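Putative beta-glucosidase (Bifidobacterium adolescentis, PDB 5WAB) hydrolyses beta-glucosidic linkages as a family 3 glycoside hydrolase, and may also release terminal arabinopyranose from ginsenosides. Local coordinates at residues 171-174 with 175-179; 217-220 with 221-225; 628-632 with 633-637. All blocks are in the same frame, centred on the assembly; numbering follows the deposited sequence.

Interaction 1 of 3, residues 171-174 with 175-179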
# COMPACT_ATOMS: atom_id res chain seq x y z
N ILE A 171 19.84 7.31 -0.34
CA ILE A 171 18.92 7.54 -1.44
C ILE A 171 19.21 8.90 -2.04
O ILE A 171 19.47 9.87 -1.32
CB ILE A 171 17.46 7.49 -0.95
CG1 ILE A 171 17.23 6.26 -0.06
CG2 ILE A 171 16.49 7.50 -2.13
CD1 ILE A 171 15.85 6.21 0.54
N SER A 172 19.18 8.98 -3.37
CA SER A 172 19.31 10.27 -4.03
C SER A 172 18.05 11.12 -3.79
O SER A 172 16.98 10.60 -3.46
CB SER A 172 19.52 10.11 -5.53
OG SER A 172 18.32 9.70 -6.14
N GLN A 173 18.20 12.43 -3.98
CA GLN A 173 17.08 13.34 -3.79
C GLN A 173 15.95 13.06 -4.77
O GLN A 173 14.78 13.02 -4.38
CB GLN A 173 17.54 14.78 -3.88
CG GLN A 173 18.32 15.20 -2.65
CD GLN A 173 17.52 15.00 -1.38
OE1 GLN A 173 17.92 14.24 -0.49
NE2 GLN A 173 16.38 15.67 -1.28
N ARG A 174 16.28 12.84 -6.05
CA ARG A 174 15.24 12.50 -7.03
C ARG A 174 14.44 11.29 -6.60
O ARG A 174 13.20 11.30 -6.65
CB ARG A 174 15.86 12.25 -8.41
CG ARG A 174 16.01 13.48 -9.26
CD ARG A 174 16.22 13.10 -10.72
NE ARG A 174 15.04 12.49 -11.33
CZ ARG A 174 15.08 11.73 -12.43
NH1 ARG A 174 16.23 11.49 -13.03
NH2 ARG A 174 13.96 11.21 -12.93
N ALA A 175 15.12 10.22 -6.17
CA ALA A 175 14.41 9.01 -5.79
C ALA A 175 13.54 9.25 -4.56
O ALA A 175 12.41 8.75 -4.48
CB ALA A 175 15.40 7.87 -5.56
N LEU A 176 14.04 10.03 -3.60
CA LEU A 176 13.22 10.41 -2.45
C LEU A 176 12.00 11.21 -2.88
O LEU A 176 10.87 10.91 -2.48
CB LEU A 176 14.06 11.22 -1.45
CG LEU A 176 14.96 10.46 -0.48
CD1 LEU A 176 15.83 11.44 0.26
CD2 LEU A 176 14.14 9.63 0.49
N ARG A 177 12.20 12.22 -3.73
CA ARG A 177 11.11 13.10 -4.12
C ARG A 177 10.10 12.41 -5.03
O ARG A 177 8.90 12.70 -4.96
CB ARG A 177 11.67 14.34 -4.82
CG ARG A 177 12.52 15.23 -3.93
CD ARG A 177 11.66 15.95 -2.93
NE ARG A 177 12.42 16.94 -2.18
CZ ARG A 177 11.88 17.84 -1.37
NH1 ARG A 177 10.56 17.86 -1.20
NH2 ARG A 177 12.65 18.71 -0.73
N GLU A 178 10.55 11.50 -5.91
CA GLU A 178 9.65 10.92 -6.89
C GLU A 178 9.10 9.55 -6.50
O GLU A 178 8.02 9.18 -6.97
CB GLU A 178 10.34 10.80 -8.26
CG GLU A 178 10.77 12.12 -8.88
CD GLU A 178 11.18 11.97 -10.33
OE1 GLU A 178 10.71 11.02 -10.99
OE2 GLU A 178 12.00 12.79 -10.81
N ILE A 179 9.81 8.79 -5.67
CA ILE A 179 9.41 7.42 -5.33
C ILE A 179 8.87 7.33 -3.90
O ILE A 179 7.73 6.91 -3.68
CB ILE A 179 10.57 6.42 -5.55
CG1 ILE A 179 11.12 6.51 -6.98
CG2 ILE A 179 10.12 5.01 -5.21
CD1 ILE A 179 10.11 6.21 -8.07

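Interaction 2 of 3, residues 217-220 with 221-225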
# COMPACT_ATOMS: atom_id res chain seq x y z
N ASP A 217 11.42 20.56 7.59
CA ASP A 217 11.63 21.24 6.31
C ASP A 217 10.65 20.73 5.26
O ASP A 217 9.95 21.52 4.62
CB ASP A 217 13.07 21.05 5.84
CG ASP A 217 14.07 21.70 6.76
OD1 ASP A 217 13.64 22.33 7.74
OD2 ASP A 217 15.29 21.59 6.51
N VAL A 218 10.62 19.42 5.05
CA VAL A 218 9.75 18.84 4.02
C VAL A 218 8.31 18.74 4.52
O VAL A 218 7.39 19.33 3.95
CB VAL A 218 10.27 17.46 3.59
CG1 VAL A 218 9.24 16.78 2.71
CG2 VAL A 218 11.61 17.58 2.87
N LEU A 219 8.12 17.98 5.61
CA LEU A 219 6.77 17.59 6.02
C LEU A 219 5.90 18.81 6.33
O LEU A 219 4.76 18.90 5.87
CB LEU A 219 6.87 16.65 7.22
CG LEU A 219 5.58 16.11 7.83
CD1 LEU A 219 4.78 15.31 6.81
CD2 LEU A 219 5.89 15.28 9.06
N ARG A 220 6.44 19.77 7.08
CA ARG A 220 5.65 20.90 7.55
C ARG A 220 5.85 22.17 6.73
O ARG A 220 4.86 22.77 6.29
CB ARG A 220 5.96 21.18 9.02
CG ARG A 220 5.48 20.08 9.96
CD ARG A 220 5.98 20.34 11.35
NE ARG A 220 5.29 19.54 12.36
CZ ARG A 220 5.82 18.47 12.93
NH1 ARG A 220 7.03 18.06 12.57
NH2 ARG A 220 5.14 17.80 13.86
N ASP A 221 7.09 22.60 6.52
CA ASP A 221 7.32 23.88 5.85
C ASP A 221 6.97 23.83 4.37
O ASP A 221 6.48 24.83 3.82
CB ASP A 221 8.76 24.34 6.04
CG ASP A 221 9.07 24.71 7.49
OD1 ASP A 221 8.12 24.95 8.27
OD2 ASP A 221 10.27 24.79 7.85
N GLU A 222 7.19 22.70 3.70
CA GLU A 222 6.89 22.57 2.28
C GLU A 222 5.50 22.00 2.02
O GLU A 222 4.74 22.56 1.22
CB GLU A 222 7.94 21.70 1.59
CG GLU A 222 9.36 22.25 1.63
CD GLU A 222 10.36 21.35 0.94
OE1 GLU A 222 9.93 20.49 0.15
OE2 GLU A 222 11.57 21.50 1.20
N TRP A 223 5.14 20.91 2.69
CA TRP A 223 3.87 20.24 2.41
C TRP A 223 2.69 20.78 3.22
O TRP A 223 1.54 20.52 2.85
CB TRP A 223 3.99 18.73 2.68
CG TRP A 223 4.97 18.00 1.80
CD1 TRP A 223 5.63 18.49 0.71
CD2 TRP A 223 5.37 16.63 1.93
NE1 TRP A 223 6.42 17.51 0.16
CE2 TRP A 223 6.28 16.36 0.89
CE3 TRP A 223 5.05 15.60 2.83
CZ2 TRP A 223 6.88 15.10 0.73
CZ3 TRP A 223 5.64 14.36 2.66
CH2 TRP A 223 6.55 14.12 1.62
N GLY A 224 2.94 21.51 4.30
CA GLY A 224 1.85 22.01 5.12
C GLY A 224 1.20 20.99 6.03
O GLY A 224 -0.01 21.07 6.28
N TYR A 225 1.96 20.02 6.53
CA TYR A 225 1.41 19.04 7.46
C TYR A 225 1.03 19.74 8.77
O TYR A 225 1.85 20.44 9.37
CB TYR A 225 2.42 17.93 7.72
CG TYR A 225 1.97 16.91 8.75
CD1 TYR A 225 0.81 16.17 8.55
CD2 TYR A 225 2.71 16.69 9.90
CE1 TYR A 225 0.40 15.24 9.48
CE2 TYR A 225 2.31 15.76 10.83
CZ TYR A 225 1.15 15.04 10.62
OH TYR A 225 0.75 14.11 11.55
O HOH W 1 2.54 19.74 12.24

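Interaction 3 of 3, residues 628-632 with 633-637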
# COMPACT_ATOMS: atom_id res chain seq x y z
N ALA A 628 5.97 16.29 -14.47
CA ALA A 628 7.13 16.92 -13.86
C ALA A 628 8.02 15.90 -13.17
O ALA A 628 7.53 15.01 -12.46
CB ALA A 628 6.70 17.99 -12.86
N TYR A 629 9.33 16.05 -13.34
CA TYR A 629 10.29 15.30 -12.55
C TYR A 629 10.93 16.23 -11.53
O TYR A 629 10.82 17.45 -11.62
CB TYR A 629 11.38 14.67 -13.44
CG TYR A 629 12.16 15.64 -14.31
CD1 TYR A 629 13.23 16.36 -13.81
CD2 TYR A 629 11.82 15.82 -15.66
CE1 TYR A 629 13.95 17.24 -14.60
CE2 TYR A 629 12.53 16.70 -16.46
CZ TYR A 629 13.60 17.40 -15.93
OH TYR A 629 14.31 18.27 -16.72
N TRP A 630 11.59 15.63 -10.55
CA TRP A 630 12.36 16.42 -9.60
C TRP A 630 13.72 16.75 -10.20
O TRP A 630 14.46 15.85 -10.62
CB TRP A 630 12.52 15.67 -8.28
CG TRP A 630 13.18 16.52 -7.24
CD1 TRP A 630 14.50 16.51 -6.90
CD2 TRP A 630 12.56 17.53 -6.45
NE1 TRP A 630 14.73 17.45 -5.92
CE2 TRP A 630 13.55 18.09 -5.63
CE3 TRP A 630 11.25 18.00 -6.34
CZ2 TRP A 630 13.29 19.10 -4.72
CZ3 TRP A 630 10.98 19.01 -5.44
CH2 TRP A 630 11.99 19.55 -4.63
N SER A 631 14.05 18.03 -10.22
CA SER A 631 15.35 18.48 -10.72
C SER A 631 16.22 18.86 -9.53
O SER A 631 15.88 19.78 -8.78
CB SER A 631 15.21 19.67 -11.67
OG SER A 631 16.48 20.18 -12.02
N GLU A 632 17.34 18.16 -9.36
CA GLU A 632 18.27 18.55 -8.31
C GLU A 632 18.99 19.83 -8.69
O GLU A 632 19.50 20.53 -7.81
CB GLU A 632 19.28 17.43 -8.05
CG GLU A 632 18.64 16.14 -7.58
CD GLU A 632 19.65 15.06 -7.25
OE1 GLU A 632 20.86 15.38 -7.17
OE2 GLU A 632 19.23 13.89 -7.06
N LYS A 633 19.00 20.17 -9.97
CA LYS A 633 19.57 21.44 -10.39
C LYS A 633 18.66 22.60 -10.00
O LYS A 633 19.13 23.63 -9.51
CB LYS A 633 19.79 21.41 -11.91
CG LYS A 633 20.46 22.63 -12.50
CD LYS A 633 20.61 22.47 -14.00
CE LYS A 633 21.21 21.11 -14.36
NZ LYS A 633 22.60 20.94 -13.84
N PHE A 634 17.34 22.43 -10.18
CA PHE A 634 16.39 23.46 -9.76
C PHE A 634 16.02 23.35 -8.29
O PHE A 634 15.45 24.31 -7.75
CB PHE A 634 15.09 23.39 -10.57
CG PHE A 634 15.23 23.78 -12.00
CD1 PHE A 634 15.60 25.06 -12.36
CD2 PHE A 634 14.93 22.87 -13.01
CE1 PHE A 634 15.71 25.42 -13.69
CE2 PHE A 634 15.04 23.22 -14.34
CZ PHE A 634 15.43 24.50 -14.68
N ASN A 635 16.28 22.21 -7.66
CA ASN A 635 15.82 21.95 -6.30
C ASN A 635 14.30 22.09 -6.21
O ASN A 635 13.76 22.65 -5.25
CB ASN A 635 16.52 22.88 -5.30
CG ASN A 635 16.37 22.41 -3.86
OD1 ASN A 635 16.26 21.21 -3.59
ND2 ASN A 635 16.36 23.36 -2.93
N ASP A 636 13.61 21.58 -7.23
CA ASP A 636 12.17 21.77 -7.35
C ASP A 636 11.66 20.91 -8.49
O ASP A 636 12.44 20.40 -9.31
CB ASP A 636 11.83 23.25 -7.59
CG ASP A 636 10.38 23.58 -7.26
OD1 ASP A 636 9.62 22.66 -6.90
OD2 ASP A 636 10.01 24.78 -7.36
N TRP A 637 10.35 20.73 -8.53
CA TRP A 637 9.73 20.06 -9.66
C TRP A 637 9.93 20.88 -10.93
O TRP A 637 10.04 22.11 -10.89
CB TRP A 637 8.24 19.83 -9.39
CG TRP A 637 8.02 18.94 -8.20
CD1 TRP A 637 7.68 19.32 -6.94
CD2 TRP A 637 8.17 17.51 -8.17
NE1 TRP A 637 7.59 18.21 -6.12
CE2 TRP A 637 7.89 17.09 -6.85
CE3 TRP A 637 8.50 16.55 -9.13
CZ2 TRP A 637 7.93 15.75 -6.47
CZ3 TRP A 637 8.54 15.21 -8.75
CH2 TRP A 637 8.26 14.82 -7.43
O HOH W 2 17.19 18.07 -4.71

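Interaction 1 of 3, residues 171-174 with 175-179
Arg-174 and Glu-178, one helical turn apart, run alongside each other and point the same way. The guanidinium meets the acid side-on, with two nitrogens on a single oxygen: Arg-174 NE lies 3.1 Å from Glu-178 OE2, and Arg-174 NH2 lies 3.3 Å from that same Glu-178 OE2. OE2 sits close to the guanidinium plane, but the two flat groups are turned 43° apart, and both donors come from one face of the carboxylate. The bend of the arginine chain at chi3 (68°) brings its NE edge round to the acid. Each end has a further partner in the fold: Arg-174 NH2 bonds Ala-596 O, and Glu-178 OE2 also accepts from Trp-630 N. An alanine here has no carboxylate, which would probably leave the arginine NE without its charged mate, the guanidinium held less firmly, and Trp-630 N without this acceptor.

At the start of the helix, Ser-172 OG accepts from Ala-175 N at 3.2 Å, a nearly straight capping bond (163°). Ile-171 crosses Leu-176 at about a right angle, its CG2 3.7 Å from Leu-176 CG and 3.6 Å from Ala-175 CB. An N-cap serine flanked by an apolar pair from the residue before it and the fourth after it is typical of a hydrophobic staple, here opening helix 173-180 of the N-terminal, TIM-barrel-type domain.

Interaction 2 of 3, residues 217-220 with 221-225
Val-218 lies beside Trp-223 where helix 212-222 runs out, an end marked by the positive phi of Gly-224 (77°); the helix belongs to a beta-alpha-beta crossover between the parallel strands 195-198 and 228-230. The inner side is tight. Val-218 CG1, anti to the backbone N (chi1 170°), stands over one face of the indole in a CH-pi contact, 3.7 Å from the centroid of the Trp-223 six-membered ring. Leu-219 runs alongside Tyr-225, its CG 3.6 Å from Tyr-225 CD2, and both pack on Ile-196 and Val-188. The backbone widens here: Trp-223 N reaches back five residues to Val-218 O at 3.0 Å, and Tyr-225 N reaches six back to Leu-219 O at 3.1 Å.

The outer side is looser and charged. Asp-217 OD1 and Asp-221 OD2 stand 4.2 Å apart, like charges with nearly parallel carboxylates that would probably repel, whereas Glu-222 turns its OE1 to a salt bridge with Arg-177. Arg-220 sends NH1 to Gly-246 O, and a water accepts from Arg-220 NE at 2.8 Å and donates to Tyr-225 O at 3.0 Å.

Interaction 3 of 3, residues 628-632 with 633-637
A beta hairpin of the fibronectin type III-like region turns here through a G1 bulge, with Asn-635 and Asp-636 both facing Ser-631. The evidence lies in the backbone: Ser-631 N donates to Asp-636 O at 3.0 Å, while Ser-631 O accepts from Asp-636 N at 3.3 Å and more weakly from Asn-635 N. Asn-635 takes the left-handed conformation usual at the first position of a G1 bulge (phi 57°). The turn is also tied by a side chain: Ser-631 OG accepts from Phe-634 N at 3.0 Å in a nearly straight bond, supplemented by a weak one from Lys-633 N.

Beyond the bulge, Trp-630 and Trp-637 form a non-hydrogen-bonded pair with their indoles on the same side of the hairpin. They make a T-shaped stack: the six-membered ring of Trp-630 turns its edge to the face of Trp-637, with planes at 85° and Trp-630 CE3 3.5 Å from Trp-637 CE2. Holding CG anti to the backbone N (chi1 -174°), Trp-630 spreads its ring across the opposite strand, so that one face lies against the Asp-636 backbone, with Trp-630 CH2 3.5 Å from Asp-636 CA. Arg-177 covers the other face in a cation-pi contact. At the rim, a water accepts from Trp-630 NE1 at 2.8 Å.

The surroundings of Trp-630 are complementary to it: C-H bonds at its edge meet the pi face of the other indole, a peptide and a cation take its two faces, and its N-H is satisfied by water, which together probably fix the rotation of the ring.

How the interactions relate
Interaction 1 touches both of the others: its centre is about 16 Å from that of interaction 2 and about 10 Å from that of interaction 3. Arg-177 NH1 meets Glu-222 OE1 at 3.0 Å, a salt bridge between helices 173-180 and 212-222. Toward the hairpin, the Glu-178 bond spans 2.9 Å from OE2 to Trp-630 N, and Arg-174 N lies 3.3 Å from Glu-632 OE2, probably another hydrogen bond. Interactions 2 and 3 do not touch, their nearest atoms being about 5 Å apart. Through helix 173-180 the N-terminal domain thus packs on the fibronectin-like hairpin 628-637, so that two family regions far apart in sequence meet in the fold.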